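Local coordinates for protein amidohydrolase (Xanthomonas campestris pv. campestris, PDB 4DZH) that probably deaminates adenosine-type nucleosides such as 5'-methylthioadenosine, as a zinc-binding amidohydrolase of the ATZ/TRZ family, at residues L71-H79 against L353-L364; S283-L294 against N310-N321. One frame throughout, in Å; residues are numbered along the deposited sequence.

Contacts 1 and 2 lie side by side in the TIM barrel, their centres about 14 Å apart, and they meet where strand 75-79 runs beside strand 310-313. There the A78 N to I313 O distance of 2.9 Å fits a backbone hydrogen bond, and N77 ND2 probably donates to T315 OG1 at 2.8 Å. In sequence, both segments of contact 2 fall between those of contact 1. Both deliver ligands to the same zinc ion: H79 from contact 1, with NE2 2.1 Å from the metal, and D316 from contact 2, with OD1 at 2.4 Å. H81 and H228 complete its protein ligands. Of the two, only contact 2 reaches the magnesium, through E289 and N321, with D323 beside them.

Contact 1: residues L71-H79 against L353-L364; sequences LMPGLVNAH and LRAATLGGARAL. With ZN (zinc ion), chain E.
V76 makes the central join between strand 75-79 and helix 353-363. Its backbone N donates to A356 O at 2.8 Å in an almost straight bond (171°), entering nearly along the C=O axis. Its side chain straddles the helix just beyond: CG1, anti to the backbone N (chi1 175°), lies over the backbone of G360, 3.6 Å from its carbonyl carbon, while CG2 rests on T357 O. The bare alpha carbon of G360 leaves room for this close approach. On one flank, L75 sends CD2 obliquely onto the T357 methyl CG2 at 3.8 Å and also touches A356 CB. On the other, A78 CB meets CD1 of L364, whose CD2 packs against V76 CG1.

A pi-type turn at 355-359 leaves A356 O to the strand: G359 N bonds to R354 O, G360 N weakly to A355 O and A361 N to T357 O. T357 N also reaches R354 O, from the face opposite G359 N. T357 OG1 bonds back to L353 O at 2.9 Å, and its methyl stays against P73 and G74. A water 2.8 Å from both V76 O and A355 O bridges strand and helix. Farther along, H79 holds zinc through NE2 while its ND1 is bonded to H226. This is a TIM-barrel strand with a helix packed outside it, carrying near its C-terminal end the first histidine of the amidohydrolase HxH motif (H79 and H81).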
loop_
_atom_site.group_PDB
_atom_site.type_symbol
_atom_site.label_atom_id
_atom_site.label_comp_id
_atom_site.label_asym_id
_atom_site.label_seq_id
_atom_site.Cartn_x
_atom_site.Cartn_y
_atom_site.Cartn_z
ATOM N N LEU A 71 -10.442 -15.289 10.147
ATOM C CA LEU A 71 -11.804 -14.927 9.767
ATOM C C LEU A 71 -12.158 -13.627 10.488
ATOM O O LEU A 71 -11.994 -13.524 11.707
ATOM C CB LEU A 71 -12.779 -16.064 10.154
ATOM C CG LEU A 71 -14.257 -15.898 9.766
ATOM C CD1 LEU A 71 -14.537 -15.836 8.284
ATOM C CD2 LEU A 71 -15.054 -17.073 10.368
ATOM N N MET A 72 -12.571 -12.622 9.725
ATOM C CA MET A 72 -12.908 -11.299 10.268
ATOM C C MET A 72 -14.174 -10.783 9.551
ATOM O O MET A 72 -14.601 -11.349 8.526
ATOM C CB MET A 72 -11.738 -10.339 10.027
ATOM C CG MET A 72 -11.509 -10.044 8.578
ATOM S SD MET A 72 -10.044 -9.021 8.364
ATOM C CE MET A 72 -10.391 -8.430 6.709
ATOM N N PRO A 73 -14.801 -9.709 10.084
ATOM C CA PRO A 73 -15.933 -9.089 9.369
ATOM C C PRO A 73 -15.450 -8.496 8.056
ATOM O O PRO A 73 -14.275 -8.111 7.966
ATOM C CB PRO A 73 -16.355 -7.945 10.297
ATOM C CG PRO A 73 -15.797 -8.294 11.682
ATOM C CD PRO A 73 -14.469 -8.977 11.327
ATOM N N GLY A 74 -16.362 -8.433 7.078
ATOM C CA GLY A 74 -16.021 -7.748 5.841
ATOM C C GLY A 74 -15.588 -6.324 6.113
ATOM O O GLY A 74 -16.050 -5.642 7.028
ATOM N N LEU A 75 -14.644 -5.852 5.332
ATOM C CA LEU A 75 -14.262 -4.458 5.393
ATOM C C LEU A 75 -15.353 -3.574 4.827
ATOM O O LEU A 75 -16.059 -3.906 3.859
ATOM C CB LEU A 75 -12.972 -4.251 4.626
ATOM C CG LEU A 75 -11.802 -5.113 5.134
ATOM C CD1 LEU A 75 -10.547 -4.887 4.297
ATOM C CD2 LEU A 75 -11.516 -4.977 6.672
ATOM N N VAL A 76 -15.499 -2.407 5.440
ATOM C CA VAL A 76 -16.523 -1.448 5.064
ATOM C C VAL A 76 -15.841 -0.228 4.482
ATOM O O VAL A 76 -15.095 0.500 5.193
ATOM C CB VAL A 76 -17.380 -1.085 6.300
ATOM C CG1 VAL A 76 -18.385 0.025 5.947
ATOM C CG2 VAL A 76 -18.110 -2.327 6.844
ATOM N N ASN A 77 -15.980 -0.066 3.161
ATOM C CA ASN A 77 -15.349 1.036 2.473
ATOM C C ASN A 77 -16.311 2.206 2.548
ATOM O O ASN A 77 -17.294 2.259 1.822
ATOM C CB ASN A 77 -15.072 0.634 1.000
ATOM C CG ASN A 77 -14.274 1.696 0.228
ATOM O OD1 ASN A 77 -14.295 2.920 0.554
ATOM N ND2 ASN A 77 -13.599 1.266 -0.849
ATOM N N ALA A 78 -16.020 3.136 3.447
ATOM C CA ALA A 78 -17.017 4.131 3.840
ATOM C C ALA A 78 -17.042 5.376 2.961
ATOM O O ALA A 78 -17.698 6.383 3.340
ATOM C CB ALA A 78 -16.784 4.505 5.344
ATOM N N HIS A 79 -16.373 5.357 1.796
ATOM C CA HIS A 79 -16.515 6.443 0.822
ATOM C C HIS A 79 -16.101 6.031 -0.578
ATOM O O HIS A 79 -14.920 5.916 -0.866
ATOM C CB HIS A 79 -15.679 7.668 1.208
ATOM C CG HIS A 79 -15.923 8.846 0.305
ATOM N ND1 HIS A 79 -17.157 9.453 0.204
ATOM C CD2 HIS A 79 -15.125 9.476 -0.593
ATOM C CE1 HIS A 79 -17.087 10.453 -0.662
ATOM N NE2 HIS A 79 -15.864 10.495 -1.165
ATOM N N LEU A 353 -8.088 -1.600 12.390
ATOM C CA LEU A 353 -8.994 -2.635 11.925
ATOM C C LEU A 353 -10.434 -2.360 12.411
ATOM O O LEU A 353 -11.409 -2.607 11.671
ATOM C CB LEU A 353 -8.495 -4.035 12.319
ATOM C CG LEU A 353 -9.328 -5.136 11.632
ATOM C CD1 LEU A 353 -9.098 -5.178 10.104
ATOM C CD2 LEU A 353 -8.961 -6.488 12.207
ATOM N N ARG A 354 -10.548 -1.817 13.626
ATOM C CA ARG A 354 -11.867 -1.440 14.149
ATOM C C ARG A 354 -12.534 -0.397 13.248
ATOM O O ARG A 354 -13.698 -0.546 12.893
ATOM C CB ARG A 354 -11.726 -0.910 15.579
ATOM C CG ARG A 354 -13.085 -0.629 16.291
ATOM C CD ARG A 354 -12.843 -0.406 17.778
ATOM N NE ARG A 354 -14.060 -0.092 18.575
ATOM C CZ ARG A 354 -14.820 -1.037 19.129
ATOM N NH1 ARG A 354 -14.518 -2.315 18.908
ATOM N NH2 ARG A 354 -15.894 -0.712 19.911
ATOM N N ALA A 355 -11.789 0.643 12.876
ATOM C CA ALA A 355 -12.278 1.681 11.978
ATOM C C ALA A 355 -12.741 1.092 10.641
ATOM O O ALA A 355 -13.801 1.466 10.105
ATOM C CB ALA A 355 -11.250 2.761 11.786
ATOM N N ALA A 356 -11.937 0.168 10.096
ATOM C CA ALA A 356 -12.244 -0.463 8.818
ATOM C C ALA A 356 -13.484 -1.363 8.809
ATOM O O ALA A 356 -13.986 -1.743 7.725
ATOM C CB ALA A 356 -11.029 -1.286 8.352
ATOM N N THR A 357 -14.004 -1.723 9.998
ATOM C CA THR A 357 -15.128 -2.648 10.055
ATOM C C THR A 357 -16.258 -1.986 10.829
ATOM O O THR A 357 -17.141 -1.389 10.221
ATOM C CB THR A 357 -14.732 -3.990 10.720
ATOM O OG1 THR A 357 -14.037 -3.737 11.966
ATOM C CG2 THR A 357 -13.833 -4.783 9.735
ATOM N N LEU A 358 -16.182 -2.069 12.155
ATOM C CA LEU A 358 -17.213 -1.518 13.037
ATOM C C LEU A 358 -17.326 0.003 12.913
ATOM O O LEU A 358 -18.456 0.533 12.971
ATOM C CB LEU A 358 -16.920 -1.895 14.485
ATOM C CG LEU A 358 -18.068 -1.551 15.448
ATOM C CD1 LEU A 358 -19.356 -2.275 15.063
ATOM C CD2 LEU A 358 -17.595 -1.874 16.838
ATOM N N GLY A 359 -16.210 0.736 12.738
ATOM C CA GLY A 359 -16.296 2.188 12.551
ATOM C C GLY A 359 -17.090 2.546 11.288
ATOM O O GLY A 359 -17.975 3.422 11.263
ATOM N N GLY A 360 -16.793 1.855 10.202
ATOM C CA GLY A 360 -17.565 2.041 8.990
ATOM C C GLY A 360 -19.016 1.621 9.157
ATOM O O GLY A 360 -19.897 2.322 8.693
ATOM N N ALA A 361 -19.254 0.492 9.812
ATOM C CA ALA A 361 -20.609 -0.000 10.072
ATOM C C ALA A 361 -21.418 1.097 10.749
ATOM O O ALA A 361 -22.511 1.448 10.292
ATOM C CB ALA A 361 -20.578 -1.223 10.941
ATOM N N ARG A 362 -20.842 1.663 11.811
ATOM C CA ARG A 362 -21.504 2.724 12.577
ATOM C C ARG A 362 -21.708 4.009 11.779
ATOM O O ARG A 362 -22.743 4.693 11.935
ATOM C CB ARG A 362 -20.714 3.028 13.835
ATOM C CG ARG A 362 -20.834 1.923 14.866
ATOM C CD ARG A 362 -19.922 2.172 16.057
ATOM N NE ARG A 362 -20.094 1.128 17.068
ATOM C CZ ARG A 362 -19.406 1.074 18.210
ATOM N NH1 ARG A 362 -18.513 2.014 18.501
ATOM N NH2 ARG A 362 -19.634 0.105 19.086
ATOM N N ALA A 363 -20.733 4.351 10.931
ATOM C CA ALA A 363 -20.856 5.566 10.110
ATOM C C ALA A 363 -22.029 5.464 9.139
ATOM O O ALA A 363 -22.656 6.468 8.796
ATOM C CB ALA A 363 -19.551 5.802 9.338
ATOM N N LEU A 364 -22.338 4.258 8.680
ATOM C CA LEU A 364 -23.368 4.076 7.663
ATOM C C LEU A 364 -24.714 3.752 8.301
ATOM O O LEU A 364 -25.709 3.614 7.605
ATOM C CB LEU A 364 -22.983 2.948 6.683
ATOM C CG LEU A 364 -22.016 3.286 5.533
ATOM C CD1 LEU A 364 -20.751 3.983 6.030
ATOM C CD2 LEU A 364 -21.637 1.996 4.794
HETATM ZN ZN ZN E . -15.332 11.644 -2.804
HETATM O O HOH W 1 -14.672 2.047 7.483
HETATM O O HOH W 2 -13.796 12.959 -2.765
#

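Contact 2: residues S283-L294 against N310-N321; sequences SVVHCPESNLKL and NLAIGTDGCASN. With MG (magnesium ion), chain B; ZN (zinc ion), chain E; ZN (zinc ion), chain F.
Strands 283-286 and 310-313 are parallel neighbours in the TIM barrel, and beyond their C-terminal ends the side chains of S290 and D316 face each other at the zinc site. S290 OG donates to D316 OD2 at 2.7 Å, onto the anti lone pair of OD2, the one facing away from OD1. With OG anti to its backbone N (chi1 172°), S290 is turned into this second-shell role. The same carboxylate binds two zinc ions, OD1 reaching both and OD2 one; the metals and the S290 hydroxyl together probably fix its rotation. S320 CB packs on L294 CD1 at 3.8 Å.

E289 of helix 288-293 and N321 of the loop after strand 310-313 converge on magnesium, their carboxylate and amide planes 46° apart. E289 OE1 and N321 OD1 approach to 3.0 Å because both bind the ion, which D323 and three waters complete. N321 ND2 donates to T315 O, which lies in the amide plane; it is also hydrogen-bonded to E329 OE2, which fixes the flip of the amide. E289 OE2 bonds to T332 and S328. K293 lays CD against the backbone of S320 and N321, while NZ makes a salt bridge to D92 and a cation-pi contact with Y403 of the second subunit.

The strands themselves are joined by a ladder of backbone bonds from V284 N to G314 N. V285 and A312 point to one face, with A78 beside them, and V284 CG1 touches L311 CD1 on the opposite face. Away from the metals, N310 ND2 donates to S283 OG at 3.0 Å, with the hydroxyl oxygen tilted 21° from the amide plane.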
loop_
_atom_site.group_PDB
_atom_site.type_symbol
_atom_site.label_atom_id
_atom_site.label_comp_id
_atom_site.label_asym_id
_atom_site.label_seq_id
_atom_site.Cartn_x
_atom_site.Cartn_y
_atom_site.Cartn_z
ATOM N N SER A 283 -19.820 11.179 12.278
ATOM C CA SER A 283 -18.744 10.266 11.842
ATOM C C SER A 283 -17.820 10.941 10.832
ATOM O O SER A 283 -18.259 11.707 9.977
ATOM C CB SER A 283 -19.306 8.984 11.246
ATOM O OG SER A 283 -20.030 8.226 12.201
ATOM N N VAL A 284 -16.529 10.651 10.930
ATOM C CA VAL A 284 -15.556 11.135 9.950
ATOM C C VAL A 284 -15.087 9.926 9.132
ATOM O O VAL A 284 -14.691 8.892 9.705
ATOM C CB VAL A 284 -14.362 11.849 10.620
ATOM C CG1 VAL A 284 -13.305 12.172 9.627
ATOM C CG2 VAL A 284 -14.857 13.186 11.217
ATOM N N VAL A 285 -15.139 10.059 7.814
ATOM C CA VAL A 285 -14.476 9.058 6.938
ATOM C C VAL A 285 -13.125 9.579 6.447
ATOM O O VAL A 285 -13.021 10.599 5.744
ATOM C CB VAL A 285 -15.344 8.734 5.734
ATOM C CG1 VAL A 285 -14.611 7.653 4.907
ATOM C CG2 VAL A 285 -16.729 8.247 6.187
ATOM N N HIS A 286 -12.076 8.822 6.783
ATOM C CA HIS A 286 -10.706 9.120 6.410
ATOM C C HIS A 286 -10.335 8.376 5.131
ATOM O O HIS A 286 -10.469 7.155 5.060
ATOM C CB HIS A 286 -9.822 8.715 7.600
ATOM C CG HIS A 286 -8.359 9.008 7.445
ATOM N ND1 HIS A 286 -7.852 10.120 6.791
ATOM C CD2 HIS A 286 -7.276 8.320 7.893
ATOM C CE1 HIS A 286 -6.532 10.092 6.839
ATOM N NE2 HIS A 286 -6.155 9.012 7.508
ATOM N N CYS A 287 -9.891 9.134 4.136
ATOM C CA CYS A 287 -9.464 8.643 2.818
ATOM C C CYS A 287 -8.003 9.087 2.597
ATOM O O CYS A 287 -7.699 9.997 1.803
ATOM C CB CYS A 287 -10.371 9.237 1.736
ATOM S SG CYS A 287 -12.114 8.817 1.937
ATOM N N PRO A 288 -7.064 8.445 3.295
ATOM C CA PRO A 288 -5.693 8.965 3.274
ATOM C C PRO A 288 -5.013 8.940 1.901
ATOM O O PRO A 288 -4.258 9.833 1.540
ATOM C CB PRO A 288 -4.948 8.035 4.254
ATOM C CG PRO A 288 -5.849 6.778 4.388
ATOM C CD PRO A 288 -7.254 7.306 4.230
ATOM N N GLU A 289 -5.201 7.853 1.126
ATOM C CA GLU A 289 -4.455 7.778 -0.117
ATOM C C GLU A 289 -4.893 8.856 -1.106
ATOM O O GLU A 289 -4.011 9.456 -1.796
ATOM C CB GLU A 289 -4.479 6.346 -0.738
ATOM C CG GLU A 289 -3.819 5.299 0.201
ATOM C CD GLU A 289 -3.741 3.890 -0.337
ATOM O OE1 GLU A 289 -4.096 3.664 -1.534
ATOM O OE2 GLU A 289 -3.259 3.029 0.446
ATOM N N SER A 290 -6.207 9.083 -1.210
ATOM C CA SER A 290 -6.722 10.146 -2.061
ATOM C C SER A 290 -6.208 11.500 -1.568
ATOM O O SER A 290 -5.779 12.327 -2.392
ATOM C CB SER A 290 -8.237 10.128 -2.069
ATOM O OG SER A 290 -8.749 11.278 -2.741
ATOM N N ASN A 291 -6.253 11.706 -0.244
ATOM C CA ASN A 291 -5.811 12.992 0.332
ATOM C C ASN A 291 -4.319 13.236 -0.010
ATOM O O ASN A 291 -3.892 14.371 -0.331
ATOM C CB ASN A 291 -5.953 13.013 1.858
ATOM C CG ASN A 291 -7.385 12.968 2.383
ATOM O OD1 ASN A 291 -7.585 12.699 3.575
ATOM N ND2 ASN A 291 -8.396 13.230 1.527
ATOM N N LEU A 292 -3.483 12.195 0.105
ATOM C CA LEU A 292 -2.088 12.400 -0.153
ATOM C C LEU A 292 -1.886 12.656 -1.643
ATOM O O LEU A 292 -1.166 13.578 -2.036
ATOM C CB LEU A 292 -1.266 11.180 0.314
ATOM C CG LEU A 292 -1.240 10.878 1.806
ATOM C CD1 LEU A 292 -0.399 9.572 1.976
ATOM C CD2 LEU A 292 -0.534 12.007 2.522
ATOM N N LYS A 293 -2.541 11.844 -2.491
ATOM C CA LYS A 293 -2.312 11.912 -3.928
ATOM C C LYS A 293 -2.776 13.254 -4.502
ATOM O O LYS A 293 -2.121 13.757 -5.409
ATOM C CB LYS A 293 -3.053 10.753 -4.615
ATOM C CG LYS A 293 -2.757 10.555 -6.081
ATOM C CD LYS A 293 -3.388 9.214 -6.568
ATOM C CE LYS A 293 -2.917 8.794 -7.966
ATOM N NZ LYS A 293 -3.534 9.608 -9.060
ATOM N N LEU A 294 -3.841 13.840 -3.948
ATOM C CA LEU A 294 -4.372 15.107 -4.468
ATOM C C LEU A 294 -3.740 16.281 -3.735
ATOM O O LEU A 294 -4.070 17.450 -3.993
ATOM C CB LEU A 294 -5.894 15.159 -4.330
ATOM C CG LEU A 294 -6.607 14.167 -5.269
ATOM C CD1 LEU A 294 -8.133 14.146 -5.031
ATOM C CD2 LEU A 294 -6.248 14.453 -6.712
ATOM N N ASN A 310 -16.371 8.880 16.072
ATOM C CA ASN A 310 -16.460 7.657 15.266
ATOM C C ASN A 310 -15.706 7.796 13.933
ATOM O O ASN A 310 -16.034 8.657 13.133
ATOM C CB ASN A 310 -17.883 7.224 15.014
ATOM C CG ASN A 310 -17.932 5.900 14.303
ATOM O OD1 ASN A 310 -17.582 4.857 14.879
ATOM N ND2 ASN A 310 -18.306 5.932 13.039
ATOM N N LEU A 311 -14.673 6.971 13.726
ATOM C CA LEU A 311 -13.798 7.095 12.548
ATOM C C LEU A 311 -13.960 5.878 11.638
ATOM O O LEU A 311 -13.901 4.730 12.094
ATOM C CB LEU A 311 -12.330 7.225 12.957
ATOM C CG LEU A 311 -11.262 7.595 11.914
ATOM C CD1 LEU A 311 -11.445 9.021 11.417
ATOM C CD2 LEU A 311 -9.877 7.404 12.417
ATOM N N ALA A 312 -14.183 6.157 10.351
ATOM C CA ALA A 312 -14.208 5.115 9.316
ATOM C C ALA A 312 -13.155 5.385 8.257
ATOM O O ALA A 312 -12.495 6.433 8.237
ATOM C CB ALA A 312 -15.599 5.093 8.695
ATOM N N ILE A 313 -12.987 4.413 7.338
ATOM C CA ILE A 313 -11.960 4.485 6.318
ATOM C C ILE A 313 -12.626 4.233 4.967
ATOM O O ILE A 313 -13.513 3.384 4.849
ATOM C CB ILE A 313 -10.845 3.438 6.600
ATOM C CG1 ILE A 313 -10.098 3.808 7.885
ATOM C CG2 ILE A 313 -9.835 3.351 5.412
ATOM C CD1 ILE A 313 -9.105 2.763 8.372
ATOM N N GLY A 314 -12.233 5.028 3.983
ATOM C CA GLY A 314 -12.743 4.864 2.628
ATOM C C GLY A 314 -11.616 5.087 1.609
ATOM O O GLY A 314 -10.542 5.654 1.913
ATOM N N THR A 315 -11.846 4.695 0.367
ATOM C CA THR A 315 -10.815 4.766 -0.668
ATOM C C THR A 315 -10.981 5.992 -1.597
ATOM O O THR A 315 -10.015 6.351 -2.284
ATOM C CB THR A 315 -10.748 3.474 -1.558
ATOM O OG1 THR A 315 -12.038 3.256 -2.164
ATOM C CG2 THR A 315 -10.325 2.218 -0.732
ATOM N N ASP A 316 -12.194 6.562 -1.676
ATOM C CA ASP A 316 -12.548 7.533 -2.719
ATOM C C ASP A 316 -12.521 6.787 -4.042
ATOM O O ASP A 316 -12.576 5.535 -4.049
ATOM C CB ASP A 316 -11.586 8.766 -2.688
ATOM C CG ASP A 316 -12.250 10.092 -3.110
ATOM O OD1 ASP A 316 -13.486 10.257 -3.256
ATOM O OD2 ASP A 316 -11.418 11.026 -3.204
ATOM N N GLY A 317 -12.385 7.476 -5.152
ATOM C CA GLY A 317 -12.523 6.859 -6.475
ATOM C C GLY A 317 -11.205 6.462 -7.125
ATOM O O GLY A 317 -10.125 6.906 -6.700
ATOM N N CYS A 318 -11.279 5.643 -8.187
ATOM C CA CYS A 318 -10.105 5.098 -8.837
ATOM C C CYS A 318 -9.384 6.072 -9.763
ATOM O O CYS A 318 -8.396 5.679 -10.355
ATOM C CB CYS A 318 -10.403 3.788 -9.578
ATOM S SG CYS A 318 -10.819 2.441 -8.435
ATOM N N ALA A 319 -9.838 7.315 -9.850
ATOM C CA ALA A 319 -9.030 8.318 -10.555
ATOM C C ALA A 319 -8.178 9.081 -9.548
ATOM O O ALA A 319 -7.364 9.932 -9.952
ATOM C CB ALA A 319 -9.919 9.286 -11.348
ATOM N N SER A 320 -8.364 8.815 -8.258
ATOM C CA SER A 320 -7.468 9.416 -7.239
ATOM C C SER A 320 -7.152 8.430 -6.101
ATOM O O SER A 320 -7.404 8.714 -4.920
ATOM C CB SER A 320 -8.032 10.714 -6.691
ATOM O OG SER A 320 -9.149 10.520 -5.851
ATOM N N ASN A 321 -6.649 7.271 -6.502
ATOM C CA ASN A 321 -6.175 6.308 -5.512
ATOM C C ASN A 321 -5.002 5.460 -5.968
ATOM O O ASN A 321 -3.943 5.539 -5.348
ATOM C CB ASN A 321 -7.353 5.486 -4.903
ATOM C CG ASN A 321 -6.908 4.673 -3.694
ATOM O OD1 ASN A 321 -6.003 3.817 -3.796
ATOM N ND2 ASN A 321 -7.514 4.936 -2.551
HETATM MG MG MG B . -4.915 2.434 -2.899
HETATM ZN ZN ZN E . -15.332 11.644 -2.804
HETATM ZN ZN ZN F . -12.435 12.523 -3.952
HETATM O O HOH W 3 -8.308 7.384 -0.173
HETATM O O HOH W 4 -5.340 11.700 -8.953
HETATM O O HOH W 5 -3.491 3.025 -4.419
HETATM O O HOH W 6 -6.260 1.919 -1.442
HETATM O O HOH W 7 -3.581 0.805 -2.538
HETATM O O HOH W 2 -13.796 12.959 -2.765
HETATM O O HOH W 8 -11.388 14.385 -3.911
#